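Local coordinates for ecdysteroid-phosphate phosphatase (Bombyx mori, PDB 3C7T), which removes phosphate from ecdysteroid 22-phosphates to release the active moulting hormones and also has protein tyrosine phosphatase activity, here seen in its phosphoglycerate mutase-like domain, at residues A[190-193]-A[194-197]; A[159-162]-A[163-166]; A[132-135]-A[136-139]. All coordinates share one frame; numbering follows the deposited sequence.

Contact 1: residues A[190-193]-A[194-197]; sequences IGHA and ITLD. With WO4 (tungstate(VI)ion), chain E.
H192 and T195 face each other where the chain leaves strand 187-191 and turns directly into helix 193-204, their CA atoms 5.2 Å apart. Two hydrogen bonds link them in opposite directions. The backbone N of H192 donates to T195 OG1 over 2.8 Å and almost straight, at 170°. T195 N returns a bond to H192 O over 3.1 Å, reaching it from above the carbonyl plane. OG1 of T195 lies beside its own backbone N, chi1 -60°, which turns it back toward the strand end. This strand-to-helix turn is part of the histidine phosphatase fold, and its H192 is probably an active-site residue. Its imidazole meets the tungstate edge-on: ND1 donates to O4 in the ring plane, 2.6 Å away. NE2 of H192 bonds to S88 OG, which helps fix the ring's rotation. The next residue adds a backbone donor, A193 N to tungstate O1 at 2.6 Å, less straight at 131°. R11, R15, R92 and K224 complete the grip on the anion. One turn into the helix, a water accepts from D197 N and donates to A193 O, 2.6 Å away.

Contact 2: residues A[159-162]-A[163-166]; sequences AETM and DEFF
M162, E164 and E160 carry most of this contact at the start of helix 162-179. M162 lies along one flank of the helix. Its CG is anti to the backbone N, chi1 -163°, and the chain runs out to F166 one turn on. CG meets F166 CE2 at 3.6 Å. The sulfur sits at the edge of that ring, 5.4 Å from its centroid and in the ring plane, a Met-aromatic contact. I218 also touches both side chains, and Y216 stacks on the F166 ring.

E164 folds back the other way, toward the chain before the helix. Its OE1 accepts from T161 N over 2.8 Å, with the donor above the carboxylate plane. T161, the N-cap residue, answers with its hydroxyl: OG1 accepts from E164 N at 3.2 Å. The two reciprocal bonds make a capping box. T161 OG1 lies between its own backbone N and carbonyl carbon, chi1 71°, a rotamer that brings the hydroxyl to the E164 amide.

E160 reaches past the cap toward F165. Its OE2 comes within 3.6 Å of F165 CB, and its carboxylate plane stands 61° from the phenyl plane. The polar end has partners of its own: OE2 forms a salt bridge with R168 and accepts from K122 N. The ring of F165 goes on toward F121 and helix 193-204.

The main-chain bonds of the helix begin here, F165 N to T161 O and F166 N to M162 O. The box gives E164 N, an amide of the first turn with no earlier carbonyl in the helix to bond, a side-chain acceptor. The negative charge of E164 at the helix N-terminus probably interacts favourably with the helix dipole, while that of E160 is probably balanced by R168.

Contact 3: residues A[132-135]-A[136-139]; sequences FMTP and IELC
T134 and E137 form a capping box at the start of the short helix 135-140, their side chains slanting across one another. E137 CG lies beside its backbone N, chi1 -75°, and the rest of the chain is extended, carrying the carboxylate back over the T134 amide. OE1 accepts from T134 N at 2.9 Å, on the anti side and 30° out of the carboxylate plane. In return T134 OG1, at the N-cap, accepts from E137 N over 3.0 Å at 161°. The same OE1 takes a second bond, from a water that also donates to F132 O. OE2 accepts from A48 N, so both carboxylate oxygens are held and the group has little freedom to turn. An alanine here would remove the carboxylate, and the amides of T134 and A48 would probably be left without their acceptor.

I136 lies alongside T134, its side chain pointing the same way, and its CG2 packs against the threonine hydroxyl. M133 runs obliquely to E137 on the other flank. Its chain bends near the end and brings the terminal CE to 3.8 Å from E137 O. Its CB is also the apolar partner of L138, 3.7 Å from CD2. L91, on helix 91-104, touches both M133 and L138, so this side of the cap is packed into the fold. P135 fits the first turn: it lacks an amide hydrogen, and that position needs no intrahelical donor bond. F132 lies before the cap, and its ring meets that of F119 edge-to-face.

The main-chain bonds of the helix begin with L138 N to T134 O and C139 N to P135 O, each 2.9 Å long.

Overall arrangement
The three contacts follow one another along the chain in the order 3, 2, 1, and each lies at the start of a helix. Contact 1 supplies two of the tungstate's hydrogen bonds, from H192 and A193. Contact 2 packs against it: I194 CG2 meets F165 CZ at 3.8 Å, although the two centres are 15 Å apart. The side chain of F165 remains about 10 Å from the tungstate at the nearest atoms. Contact 3 touches neither of the others, its nearest atoms being about 7 Å from contact 1 and about 10 Å from contact 2. Its F132 side chain also comes within about 10 Å of the tungstate. F119 meets the rings of both F132 and H192, bridging contact 3 to the active site.

Contact 1: residues A[190-193]-A[194-197]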
ATOM      1  N   ILE A 190      -6.891 -16.580   9.835  1.00 20.02           N
ATOM      2  CA  ILE A 190      -6.305 -15.244   9.721  1.00 19.96           C
ATOM      3  C   ILE A 190      -5.997 -14.744  11.110  1.00 20.00           C
ATOM      4  O   ILE A 190      -6.897 -14.563  11.946  1.00 19.01           O
ATOM      5  CB  ILE A 190      -7.213 -14.297   8.927  1.00 20.27           C
ATOM      6  CG1 ILE A 190      -7.327 -14.843   7.496  1.00 22.96           C
ATOM      7  CG2 ILE A 190      -6.644 -12.851   8.966  1.00 20.13           C
ATOM      8  CD1 ILE A 190      -8.439 -14.251   6.642  1.00 25.86           C
ATOM      9  N   GLY A 191      -4.708 -14.560  11.375  1.00 19.66           N
ATOM     10  CA  GLY A 191      -4.268 -14.363  12.752  1.00 19.92           C
ATOM     11  C   GLY A 191      -2.970 -13.596  12.885  1.00 20.03           C
ATOM     12  O   GLY A 191      -2.822 -12.490  12.374  1.00 20.69           O
ATOM     13  N   HIS A 192      -2.035 -14.212  13.589  1.00 19.86           N
ATOM     14  CA  HIS A 192      -0.838 -13.565  14.097  1.00 19.74           C
ATOM     15  C   HIS A 192       0.366 -14.248  13.433  1.00 19.98           C
ATOM     16  O   HIS A 192       0.178 -15.189  12.667  1.00 20.68           O
ATOM     17  CB  HIS A 192      -0.825 -13.721  15.630  1.00 19.19           C
ATOM     18  CG  HIS A 192      -2.044 -13.150  16.298  1.00 18.10           C
ATOM     19  ND1 HIS A 192      -2.192 -11.803  16.568  1.00 19.34           N
ATOM     20  CD2 HIS A 192      -3.184 -13.747  16.717  1.00 20.22           C
ATOM     21  CE1 HIS A 192      -3.374 -11.598  17.126  1.00 21.90           C
ATOM     22  NE2 HIS A 192      -3.989 -12.766  17.240  1.00 22.25           N
ATOM     23  N   ALA A 193       1.588 -13.795  13.712  1.00 22.28           N
ATOM     24  CA  ALA A 193       2.791 -14.372  13.080  1.00 22.33           C
ATOM     25  C   ALA A 193       2.897 -15.873  13.389  1.00 23.63           C
ATOM     26  O   ALA A 193       3.222 -16.683  12.506  1.00 24.31           O
ATOM     27  CB  ALA A 193       4.048 -13.633  13.522  1.00 22.67           C
ATOM     28  N   ILE A 194       2.542 -16.226  14.628  1.00 22.92           N
ATOM     29  CA  ILE A 194       2.625 -17.600  15.144  1.00 23.30           C
ATOM     30  C   ILE A 194       1.581 -18.556  14.509  1.00 22.66           C
ATOM     31  O   ILE A 194       1.749 -19.794  14.514  1.00 23.36           O
ATOM     32  CB  ILE A 194       2.517 -17.561  16.701  1.00 23.37           C
ATOM     33  CG1 ILE A 194       2.894 -18.897  17.360  1.00 26.05           C
ATOM     34  CG2 ILE A 194       1.126 -17.082  17.152  1.00 23.34           C
ATOM     35  CD1 ILE A 194       4.264 -19.400  17.002  1.00 28.25           C
ATOM     36  N   THR A 195       0.515 -17.983  13.945  1.00 22.40           N
ATOM     37  CA  THR A 195      -0.597 -18.746  13.370  1.00 21.97           C
ATOM     38  C   THR A 195      -0.149 -19.716  12.277  1.00 22.67           C
ATOM     39  O   THR A 195      -0.682 -20.845  12.161  1.00 21.49           O
ATOM     40  CB  THR A 195      -1.694 -17.803  12.836  1.00 22.67           C
ATOM     41  OG1 THR A 195      -2.175 -17.017  13.924  1.00 21.48           O
ATOM     42  CG2 THR A 195      -2.887 -18.595  12.201  1.00 22.33           C
ATOM     43  N   LEU A 196       0.840 -19.281  11.485  1.00 22.26           N
ATOM     44  CA  LEU A 196       1.366 -20.107  10.405  1.00 23.46           C
ATOM     45  C   LEU A 196       1.997 -21.389  10.952  1.00 24.10           C
ATOM     46  O   LEU A 196       1.646 -22.487  10.501  1.00 24.67           O
ATOM     47  CB  LEU A 196       2.351 -19.326   9.522  1.00 22.71           C
ATOM     48  CG  LEU A 196       1.715 -18.392   8.473  1.00 23.85           C
ATOM     49  CD1 LEU A 196       0.921 -17.225   9.087  1.00 24.71           C
ATOM     50  CD2 LEU A 196       2.811 -17.843   7.544  1.00 21.59           C
ATOM     51  N   ASP A 197       2.895 -21.257  11.932  1.00 24.87           N
ATOM     52  CA  ASP A 197       3.458 -22.434  12.629  1.00 26.45           C
ATOM     53  C   ASP A 197       2.408 -23.251  13.409  1.00 25.64           C
ATOM     54  O   ASP A 197       2.503 -24.484  13.481  1.00 26.21           O
ATOM     55  CB  ASP A 197       4.602 -22.035  13.562  1.00 27.39           C
ATOM     56  CG  ASP A 197       5.945 -21.955  12.844  1.00 31.98           C
ATOM     57  OD1 ASP A 197       6.004 -22.222  11.623  1.00 36.26           O
ATOM     58  OD2 ASP A 197       6.957 -21.642  13.519  1.00 38.46           O
TER
HETATM   59  W   WO4 E   1       1.143  -9.760  15.365  1.00 20.56           W
HETATM   60  O1  WO4 E   1       1.602 -11.194  14.152  1.00 20.07           O
HETATM   61  O2  WO4 E   1       2.248 -10.334  16.914  1.00 18.66           O
HETATM   62  O3  WO4 E   1       1.825  -7.919  15.067  1.00 13.35           O
HETATM   63  O4  WO4 E   1      -0.668  -9.777  16.125  1.00 18.26           O
HETATM   64  O   HOH W   1       4.533 -18.951  12.371  1.00 29.87           O

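Contact 2: residues A[159-162]-A[163-166]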
ATOM      1  N   ALA A 159      -3.470 -14.303  31.780  1.00 36.96           N
ATOM      2  CA  ALA A 159      -2.264 -14.914  31.232  1.00 35.75           C
ATOM      3  C   ALA A 159      -2.432 -16.425  31.269  1.00 34.86           C
ATOM      4  O   ALA A 159      -3.253 -16.945  32.021  1.00 34.89           O
ATOM      5  CB  ALA A 159      -1.038 -14.492  32.023  1.00 35.60           C
ATOM      6  N   GLU A 160      -1.650 -17.118  30.454  1.00 33.62           N
ATOM      7  CA  GLU A 160      -1.753 -18.560  30.309  1.00 32.90           C
ATOM      8  C   GLU A 160      -0.337 -19.069  30.111  1.00 32.57           C
ATOM      9  O   GLU A 160       0.567 -18.298  29.785  1.00 32.68           O
ATOM     10  CB  GLU A 160      -2.621 -18.899  29.079  1.00 32.79           C
ATOM     11  CG  GLU A 160      -1.995 -18.388  27.775  1.00 31.07           C
ATOM     12  CD  GLU A 160      -2.918 -18.422  26.550  1.00 32.00           C
ATOM     13  OE1 GLU A 160      -3.919 -19.173  26.528  1.00 27.73           O
ATOM     14  OE2 GLU A 160      -2.620 -17.681  25.590  1.00 30.66           O
ATOM     15  N   THR A 161      -0.134 -20.362  30.317  1.00 32.77           N
ATOM     16  CA  THR A 161       1.147 -20.981  30.036  1.00 32.84           C
ATOM     17  C   THR A 161       1.259 -21.233  28.532  1.00 33.25           C
ATOM     18  O   THR A 161       0.242 -21.273  27.819  1.00 32.66           O
ATOM     19  CB  THR A 161       1.299 -22.317  30.769  1.00 33.06           C
ATOM     20  OG1 THR A 161       0.432 -23.283  30.172  1.00 32.74           O
ATOM     21  CG2 THR A 161       0.950 -22.161  32.274  1.00 32.95           C
ATOM     22  N   MET A 162       2.493 -21.422  28.070  1.00 33.68           N
ATOM     23  CA  MET A 162       2.760 -21.731  26.669  1.00 34.38           C
ATOM     24  C   MET A 162       2.021 -22.987  26.208  1.00 34.31           C
ATOM     25  O   MET A 162       1.501 -23.024  25.091  1.00 34.24           O
ATOM     26  CB  MET A 162       4.270 -21.870  26.418  1.00 34.85           C
ATOM     27  CG  MET A 162       4.634 -21.776  24.949  1.00 37.22           C
ATOM     28  SD  MET A 162       6.361 -22.118  24.541  1.00 43.90           S
ATOM     29  CE  MET A 162       6.388 -23.896  24.752  1.00 41.65           C
ATOM     30  N   ASP A 163       1.973 -24.012  27.063  1.00 34.49           N
ATOM     31  CA  ASP A 163       1.232 -25.236  26.746  1.00 34.45           C
ATOM     32  C   ASP A 163      -0.253 -24.986  26.503  1.00 33.44           C
ATOM     33  O   ASP A 163      -0.825 -25.518  25.541  1.00 33.39           O
ATOM     34  CB  ASP A 163       1.415 -26.288  27.847  1.00 35.71           C
ATOM     35  CG  ASP A 163       2.710 -27.084  27.692  1.00 39.58           C
ATOM     36  OD1 ASP A 163       3.575 -26.687  26.866  1.00 42.73           O
ATOM     37  OD2 ASP A 163       2.859 -28.113  28.399  1.00 42.81           O
ATOM     38  N   GLU A 164      -0.869 -24.190  27.377  1.00 31.97           N
ATOM     39  CA  GLU A 164      -2.286 -23.844  27.273  1.00 31.58           C
ATOM     40  C   GLU A 164      -2.566 -23.058  25.994  1.00 30.25           C
ATOM     41  O   GLU A 164      -3.606 -23.241  25.347  1.00 30.04           O
ATOM     42  CB  GLU A 164      -2.708 -23.015  28.486  1.00 32.14           C
ATOM     43  CG  GLU A 164      -2.890 -23.837  29.762  1.00 34.50           C
ATOM     44  CD  GLU A 164      -2.873 -22.998  31.036  1.00 37.99           C
ATOM     45  OE1 GLU A 164      -2.484 -21.801  31.007  1.00 37.76           O
ATOM     46  OE2 GLU A 164      -3.238 -23.560  32.093  1.00 40.56           O
ATOM     47  N   PHE A 165      -1.627 -22.183  25.641  1.00 28.84           N
ATOM     48  CA  PHE A 165      -1.749 -21.402  24.414  1.00 27.39           C
ATOM     49  C   PHE A 165      -1.777 -22.308  23.195  1.00 26.51           C
ATOM     50  O   PHE A 165      -2.697 -22.213  22.371  1.00 27.14           O
ATOM     51  CB  PHE A 165      -0.641 -20.341  24.300  1.00 26.79           C
ATOM     52  CG  PHE A 165      -0.382 -19.891  22.891  1.00 26.11           C
ATOM     53  CD1 PHE A 165      -1.309 -19.093  22.217  1.00 24.66           C
ATOM     54  CD2 PHE A 165       0.782 -20.266  22.229  1.00 25.10           C
ATOM     55  CE1 PHE A 165      -1.078 -18.687  20.903  1.00 24.30           C
ATOM     56  CE2 PHE A 165       1.012 -19.849  20.887  1.00 22.44           C
ATOM     57  CZ  PHE A 165       0.077 -19.077  20.248  1.00 22.56           C
ATOM     58  N   PHE A 166      -0.794 -23.198  23.080  1.00 25.21           N
ATOM     59  CA  PHE A 166      -0.762 -24.076  21.926  1.00 25.57           C
ATOM     60  C   PHE A 166      -1.947 -25.048  21.851  1.00 26.40           C
ATOM     61  O   PHE A 166      -2.417 -25.400  20.771  1.00 25.39           O
ATOM     62  CB  PHE A 166       0.581 -24.792  21.814  1.00 25.34           C
ATOM     63  CG  PHE A 166       1.677 -23.923  21.262  1.00 24.91           C
ATOM     64  CD1 PHE A 166       1.649 -23.506  19.942  1.00 26.20           C
ATOM     65  CD2 PHE A 166       2.739 -23.536  22.063  1.00 25.52           C
ATOM     66  CE1 PHE A 166       2.671 -22.690  19.417  1.00 25.75           C
ATOM     67  CE2 PHE A 166       3.771 -22.725  21.557  1.00 26.75           C
ATOM     68  CZ  PHE A 166       3.730 -22.304  20.232  1.00 25.55           C
TER

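Contact 3: residues A[132-135]-A[136-139]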
ATOM      1  N   PHE A 132     -11.774  -6.540  22.995  1.00 29.96           N
ATOM      2  CA  PHE A 132     -12.234  -7.008  21.680  1.00 28.98           C
ATOM      3  C   PHE A 132     -13.546  -6.349  21.289  1.00 28.63           C
ATOM      4  O   PHE A 132     -14.414  -6.118  22.153  1.00 28.57           O
ATOM      5  CB  PHE A 132     -12.406  -8.538  21.653  1.00 28.68           C
ATOM      6  CG  PHE A 132     -11.129  -9.294  21.880  1.00 28.63           C
ATOM      7  CD1 PHE A 132      -9.974  -8.971  21.169  1.00 30.05           C
ATOM      8  CD2 PHE A 132     -11.075 -10.330  22.793  1.00 31.54           C
ATOM      9  CE1 PHE A 132      -8.791  -9.667  21.385  1.00 29.06           C
ATOM     10  CE2 PHE A 132      -9.880 -11.041  23.013  1.00 31.86           C
ATOM     11  CZ  PHE A 132      -8.746 -10.703  22.305  1.00 28.77           C
ATOM     12  N   MET A 133     -13.700  -6.055  19.997  1.00 27.85           N
ATOM     13  CA  MET A 133     -15.000  -5.584  19.513  1.00 27.55           C
ATOM     14  C   MET A 133     -15.915  -6.781  19.360  1.00 27.34           C
ATOM     15  O   MET A 133     -15.477  -7.858  18.958  1.00 26.04           O
ATOM     16  CB  MET A 133     -14.880  -4.804  18.199  1.00 27.66           C
ATOM     17  CG  MET A 133     -14.246  -3.411  18.361  1.00 27.97           C
ATOM     18  SD  MET A 133     -13.852  -2.556  16.800  1.00 30.07           S
ATOM     19  CE  MET A 133     -15.489  -2.136  16.195  1.00 29.93           C
ATOM     20  N   THR A 134     -17.190  -6.600  19.705  1.00 27.49           N
ATOM     21  CA  THR A 134     -18.153  -7.682  19.618  1.00 27.78           C
ATOM     22  C   THR A 134     -18.482  -7.935  18.153  1.00 28.29           C
ATOM     23  O   THR A 134     -18.347  -7.022  17.344  1.00 28.73           O
ATOM     24  CB  THR A 134     -19.455  -7.309  20.367  1.00 27.71           C
ATOM     25  OG1 THR A 134     -20.014  -6.124  19.779  1.00 27.11           O
ATOM     26  CG2 THR A 134     -19.166  -7.036  21.833  1.00 27.94           C
ATOM     27  N   PRO A 135     -18.887  -9.177  17.800  1.00 28.80           N
ATOM     28  CA  PRO A 135     -19.460  -9.442  16.466  1.00 29.17           C
ATOM     29  C   PRO A 135     -20.491  -8.390  16.018  1.00 29.25           C
ATOM     30  O   PRO A 135     -20.441  -7.948  14.877  1.00 29.30           O
ATOM     31  CB  PRO A 135     -20.086 -10.824  16.629  1.00 29.56           C
ATOM     32  CG  PRO A 135     -19.182 -11.497  17.643  1.00 29.85           C
ATOM     33  CD  PRO A 135     -18.784 -10.413  18.601  1.00 29.41           C
ATOM     34  N   ILE A 136     -21.403  -7.967  16.895  1.00 29.06           N
ATOM     35  CA  ILE A 136     -22.308  -6.874  16.512  1.00 29.38           C
ATOM     36  C   ILE A 136     -21.603  -5.536  16.195  1.00 28.94           C
ATOM     37  O   ILE A 136     -21.944  -4.886  15.197  1.00 29.31           O
ATOM     38  CB  ILE A 136     -23.501  -6.674  17.502  1.00 29.85           C
ATOM     39  CG1 ILE A 136     -24.328  -5.445  17.101  1.00 31.56           C
ATOM     40  CG2 ILE A 136     -23.015  -6.588  18.930  1.00 31.51           C
ATOM     41  CD1 ILE A 136     -25.770  -5.439  17.607  1.00 34.29           C
ATOM     42  N   GLU A 137     -20.630  -5.130  17.017  1.00 27.92           N
ATOM     43  CA  GLU A 137     -19.857  -3.906  16.729  1.00 27.63           C
ATOM     44  C   GLU A 137     -19.052  -4.010  15.425  1.00 27.65           C
ATOM     45  O   GLU A 137     -18.910  -3.018  14.691  1.00 27.71           O
ATOM     46  CB  GLU A 137     -18.882  -3.577  17.863  1.00 27.99           C
ATOM     47  CG  GLU A 137     -19.548  -2.998  19.096  1.00 28.26           C
ATOM     48  CD  GLU A 137     -18.652  -3.015  20.323  1.00 31.31           C
ATOM     49  OE1 GLU A 137     -17.672  -3.790  20.339  1.00 30.45           O
ATOM     50  OE2 GLU A 137     -18.933  -2.251  21.276  1.00 31.81           O
ATOM     51  N   LEU A 138     -18.541  -5.208  15.154  1.00 27.52           N
ATOM     52  CA  LEU A 138     -17.781  -5.499  13.928  1.00 27.84           C
ATOM     53  C   LEU A 138     -18.686  -5.419  12.689  1.00 28.44           C
ATOM     54  O   LEU A 138     -18.322  -4.799  11.693  1.00 28.90           O
ATOM     55  CB  LEU A 138     -17.101  -6.876  14.025  1.00 27.10           C
ATOM     56  CG  LEU A 138     -15.980  -6.978  15.078  1.00 27.14           C
ATOM     57  CD1 LEU A 138     -15.495  -8.415  15.288  1.00 25.03           C
ATOM     58  CD2 LEU A 138     -14.814  -6.086  14.727  1.00 26.07           C
ATOM     59  N   CYS A 139     -19.869  -6.025  12.766  1.00 29.57           N
ATOM     60  CA  CYS A 139     -20.844  -5.915  11.681  1.00 30.88           C
ATOM     61  C   CYS A 139     -21.263  -4.462  11.414  1.00 31.39           C
ATOM     62  O   CYS A 139     -21.351  -4.041  10.246  1.00 31.81           O
ATOM     63  CB  CYS A 139     -22.047  -6.819  11.950  1.00 31.80           C
ATOM     64  SG  CYS A 139     -21.643  -8.570  11.754  1.00 35.80           S
TER
HETATM   65  O   HOH W   2     -16.264  -4.100  22.575  1.00 27.73           O